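Local structure of chemotaxis response regulator protein-glutamate methylesterase (Thermotoga maritima, 3SFT) at residues G17-L22 with A52-S57; T62-E65 with G69-V72. The protein probably removes methyl groups from methylglutamate residues of chemoreceptors and deamidates certain of their glutamines, this chain being its C-terminal catalytic domain. All blocks are in the same frame, centred on the assembly; numbering follows the deposited sequence.

Interaction 1: G17-L22 with A52-S57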
loop_
_atom_site.group_PDB
_atom_site.type_symbol
_atom_site.label_atom_id
_atom_site.label_comp_id
_atom_site.label_asym_id
_atom_site.label_seq_id
_atom_site.Cartn_x
_atom_site.Cartn_y
_atom_site.Cartn_z
ATOM N N GLY A 17 11.305 5.009 7.653
ATOM C CA GLY A 17 10.350 5.826 8.387
ATOM C C GLY A 17 8.905 5.430 8.111
ATOM O O GLY A 17 7.970 6.095 8.577
ATOM N N GLY A 18 8.723 4.329 7.378
ATOM C CA GLY A 18 7.390 3.849 7.043
ATOM C C GLY A 18 6.449 3.730 8.230
ATOM O O GLY A 18 5.370 4.324 8.217
ATOM N N PRO A 19 6.824 2.960 9.269
ATOM C CA PRO A 19 5.999 2.774 10.469
ATOM C C PRO A 19 5.574 4.081 11.145
ATOM O O PRO A 19 4.443 4.199 11.617
ATOM C CB PRO A 19 6.906 1.937 11.364
ATOM C CG PRO A 19 7.613 1.065 10.361
ATOM C CD PRO A 19 7.990 2.057 9.293
ATOM N N ARG A 20 6.478 5.058 11.183
ATOM C CA ARG A 20 6.186 6.351 11.788
ATOM C C ARG A 20 5.055 7.077 11.039
ATOM O O ARG A 20 4.181 7.681 11.661
ATOM C CB ARG A 20 7.446 7.227 11.817
ATOM C CG ARG A 20 7.294 8.477 12.675
ATOM C CD ARG A 20 8.519 9.380 12.625
ATOM N NE ARG A 20 8.609 10.101 11.360
ATOM C CZ ARG A 20 8.789 11.415 11.243
ATOM N NH1 ARG A 20 8.901 12.184 12.317
ATOM N NH2 ARG A 20 8.866 11.960 10.039
ATOM N N SER A 21 5.077 7.033 9.710
ATOM C CA SER A 21 4.033 7.695 8.927
ATOM C C SER A 21 2.728 6.914 8.942
ATOM O O SER A 21 1.648 7.505 8.951
ATOM C CB SER A 21 4.491 7.943 7.497
ATOM O OG SER A 21 5.463 8.967 7.484
ATOM N N LEU A 22 2.836 5.590 8.971
ATOM C CA LEU A 22 1.660 4.725 9.018
ATOM C C LEU A 22 0.894 4.941 10.326
ATOM O O LEU A 22 -0.327 4.794 10.363
ATOM C CB LEU A 22 2.065 3.258 8.862
ATOM C CG LEU A 22 2.459 2.836 7.442
ATOM C CD1 LEU A 22 3.201 1.510 7.467
ATOM C CD2 LEU A 22 1.216 2.739 6.579
ATOM N N ALA A 52 2.520 -5.358 11.914
ATOM C CA ALA A 52 1.101 -5.712 11.983
ATOM C C ALA A 52 0.579 -5.539 13.403
ATOM O O ALA A 52 -0.444 -4.891 13.618
ATOM C CB ALA A 52 0.881 -7.149 11.503
ATOM N N MET A 53 1.311 -6.081 14.372
ATOM C CA MET A 53 0.924 -5.983 15.781
ATOM C C MET A 53 0.902 -4.543 16.274
ATOM O O MET A 53 -0.022 -4.132 16.977
ATOM C CB MET A 53 1.868 -6.810 16.657
ATOM C CG MET A 53 1.691 -8.314 16.523
ATOM S SD MET A 53 2.773 -9.215 17.659
ATOM C CE MET A 53 4.217 -9.432 16.639
ATOM N N ARG A 54 1.931 -3.786 15.901
ATOM C CA ARG A 54 2.060 -2.378 16.272
ATOM C C ARG A 54 0.824 -1.580 15.852
ATOM O O ARG A 54 0.236 -0.862 16.666
ATOM C CB ARG A 54 3.305 -1.794 15.599
ATOM C CG ARG A 54 3.476 -0.279 15.695
ATOM C CD ARG A 54 4.307 0.201 14.510
ATOM N NE ARG A 54 4.695 1.606 14.589
ATOM C CZ ARG A 54 5.953 2.019 14.708
ATOM N NH1 ARG A 54 6.941 1.133 14.777
ATOM N NH2 ARG A 54 6.234 3.314 14.675
ATOM N N LEU A 55 0.433 -1.716 14.586
ATOM C CA LEU A 55 -0.728 -1.007 14.046
ATOM C C LEU A 55 -2.077 -1.567 14.525
ATOM O O LEU A 55 -3.034 -0.817 14.708
ATOM C CB LEU A 55 -0.677 -0.991 12.515
ATOM C CG LEU A 55 0.487 -0.237 11.864
ATOM C CD1 LEU A 55 0.422 -0.420 10.366
ATOM C CD2 LEU A 55 0.434 1.250 12.235
ATOM N N ASP A 56 -2.153 -2.877 14.730
ATOM C CA ASP A 56 -3.391 -3.494 15.193
ATOM C C ASP A 56 -3.755 -2.988 16.588
ATOM O O ASP A 56 -4.927 -2.770 16.888
ATOM C CB ASP A 56 -3.259 -5.020 15.210
ATOM C CG ASP A 56 -4.592 -5.719 15.427
ATOM O OD1 ASP A 56 -5.486 -5.580 14.569
ATOM O OD2 ASP A 56 -4.749 -6.402 16.462
ATOM N N SER A 57 -2.735 -2.752 17.413
ATOM C CA SER A 57 -2.929 -2.282 18.783
ATOM C C SER A 57 -3.501 -0.878 18.908
ATOM O O SER A 57 -4.169 -0.564 19.888
ATOM C CB SER A 57 -1.614 -2.355 19.569
ATOM O OG SER A 57 -1.205 -3.699 19.746
#
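R54 and L55, neighbours on helix 48-58, reach across to P19 and L22 on helix 18-22. R54 comes first. Its CG lies anti to the backbone N (chi1 171°) and the chain stays extended as far as NE, which carries the guanidinium over to the first turn of the other helix. There P19 CB sits over the centre of one guanidinium face, 3.5 Å from R54 CZ. The planar group therefore rests by its face against a ring carbon of the proline, a van der Waals contact, and R54 NH2 stays 3.7 Å from P19 O. The charge is met instead just past 17-22, where R54 NH2 forms a salt bridge with D23.

One residue on, L55 also points toward helix 18-22, on the buried side of the contact. Its CD2 methyl approaches the backbone of L22, 4.1 Å from L22 O, and lies 4.3 Å from L22 CB. V63 of strand 62-65 lies against L55, while V39 of strand 37-41 touches L22, so this pair is continuous with the side chains that pack on the central sheet. The short axes approach only to 11.1 Å and run nearly parallel, 15° apart, as befits two helices on the same side of a parallel doubly wound sheet. P19 also touches Q41, and its side chain lies about 8 Å from that of S15, a predicted active-site residue. With no hydrogen bond between the two segments, the contact depends on packing, and D23 probably helps to fix the guanidinium over P19.

Interaction 2: T62-E65 with G69-V72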
loop_
_atom_site.group_PDB
_atom_site.type_symbol
_atom_site.label_atom_id
_atom_site.label_comp_id
_atom_site.label_asym_id
_atom_site.label_seq_id
_atom_site.Cartn_x
_atom_site.Cartn_y
_atom_site.Cartn_z
ATOM N N THR A 62 -8.768 -4.141 11.564
ATOM C CA THR A 62 -8.008 -5.322 11.947
ATOM C C THR A 62 -6.757 -5.407 11.081
ATOM O O THR A 62 -6.844 -5.569 9.862
ATOM C CB THR A 62 -8.843 -6.609 11.790
ATOM O OG1 THR A 62 -10.018 -6.513 12.606
ATOM C CG2 THR A 62 -8.032 -7.831 12.220
ATOM N N VAL A 63 -5.595 -5.272 11.716
ATOM C CA VAL A 63 -4.323 -5.318 11.007
ATOM C C VAL A 63 -3.643 -6.662 11.201
ATOM O O VAL A 63 -3.401 -7.095 12.329
ATOM C CB VAL A 63 -3.370 -4.194 11.469
ATOM C CG1 VAL A 63 -2.117 -4.183 10.609
ATOM C CG2 VAL A 63 -4.077 -2.838 11.412
ATOM N N LYS A 64 -3.303 -7.302 10.089
ATOM C CA LYS A 64 -2.656 -8.602 10.132
ATOM C C LYS A 64 -1.749 -8.763 8.931
ATOM O O LYS A 64 -1.769 -7.952 8.008
ATOM C CB LYS A 64 -3.708 -9.721 10.119
ATOM C CG LYS A 64 -4.533 -9.794 8.825
ATOM C CD LYS A 64 -5.647 -10.837 8.901
ATOM C CE LYS A 64 -5.100 -12.246 8.976
ATOM N NZ LYS A 64 -4.338 -12.594 7.749
ATOM N N GLU A 65 -0.969 -9.834 8.949
ATOM C CA GLU A 65 -0.061 -10.153 7.869
ATOM C C GLU A 65 -0.893 -10.829 6.772
ATOM O O GLU A 65 -1.806 -11.601 7.073
ATOM C CB GLU A 65 1.013 -11.104 8.396
ATOM C CG GLU A 65 2.324 -11.072 7.635
ATOM C CD GLU A 65 3.494 -11.612 8.451
ATOM O OE1 GLU A 65 4.563 -10.965 8.448
ATOM O OE2 GLU A 65 3.345 -12.677 9.094
ATOM N N GLY A 69 -3.461 -17.216 -0.468
ATOM C CA GLY A 69 -4.801 -17.719 -0.716
ATOM C C GLY A 69 -5.901 -17.031 0.079
ATOM O O GLY A 69 -7.077 -17.348 -0.088
ATOM N N GLU A 70 -5.527 -16.097 0.949
ATOM C CA GLU A 70 -6.500 -15.372 1.766
ATOM C C GLU A 70 -7.322 -14.387 0.934
ATOM O O GLU A 70 -6.805 -13.760 0.007
ATOM C CB GLU A 70 -5.785 -14.629 2.902
ATOM C CG GLU A 70 -6.699 -13.799 3.811
ATOM C CD GLU A 70 -5.946 -13.075 4.929
ATOM O OE1 GLU A 70 -4.710 -12.926 4.841
ATOM O OE2 GLU A 70 -6.597 -12.648 5.903
ATOM N N GLU A 71 -8.607 -14.270 1.265
ATOM C CA GLU A 71 -9.502 -13.352 0.572
ATOM C C GLU A 71 -9.288 -11.923 1.073
ATOM O O GLU A 71 -9.274 -11.678 2.281
ATOM C CB GLU A 71 -10.965 -13.756 0.788
ATOM C CG GLU A 71 -11.940 -12.994 -0.110
ATOM C CD GLU A 71 -13.404 -13.282 0.185
ATOM O OE1 GLU A 71 -13.725 -14.375 0.707
ATOM O OE2 GLU A 71 -14.238 -12.401 -0.114
ATOM N N VAL A 72 -9.116 -10.990 0.140
ATOM C CA VAL A 72 -8.901 -9.580 0.460
ATOM C C VAL A 72 -10.248 -8.939 0.810
ATOM O O VAL A 72 -11.086 -8.736 -0.063
ATOM C CB VAL A 72 -8.272 -8.853 -0.741
ATOM C CG1 VAL A 72 -7.906 -7.437 -0.372
ATOM C CG2 VAL A 72 -7.040 -9.613 -1.222
#
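The carboxylate of E70 takes the ammonium of K64 on the syn side of OE2, with NZ 23° out of the carboxylate plane. K64 NZ lies 2.9 Å from E70 OE2; a second bond, to E70 OE1 at 3.0 Å, is weak. The two side chains come from opposite directions. E70 is extended, with CG anti to its backbone N (chi1 178°), whereas K64 bends at chi3 and chi4, and this fold in the chain turns NZ back to its own strand. There NZ donates to E65 O at 2.8 Å, nearly in line with the carbonyl bond.

The lysine also makes a salt bridge to E67, in the short link between the segments, and E70 OE1 accepts from the E67 backbone N. The ammonium thus gathers two carboxylates and a carbonyl, an arrangement likely to favour its charged form and to ease the repulsion between E67 and E70. A methionine in place of K64 would probably leave both glutamates without their shared counter-charge and E65 O without this donor.

All of this lies at the surface, away from the predicted catalytic residues. Strand 62-65 is the outermost strand on its side of the parallel sheet, bonded through its backbone to strand 76-79 and backed by helix 48-58; the 69-72 loop carries E70 against Y78 of strand 76-79 and V72 against strand 94-100.

From the N terminus, the chain leaves strand 9-14, forms helix 18-22, passes through strand 37-41 and enters helix 48-58, where interaction 1 closes a loop of 29 residues. Interaction 2 opens only afterwards and closes a link of just three residues, so the two stand in series, neither nested nor crossed. Helix 48-58 is followed, after a short turn of chain, by strand 62-65, and the junction is bonded: D56 OD1 lies 2.9 Å from V63 N, a probable hydrogen bond, while V63 packs on A52. Together they connect neighbouring helices on one side of the parallel sheet with its edge strand and the loop toward strand 76-79.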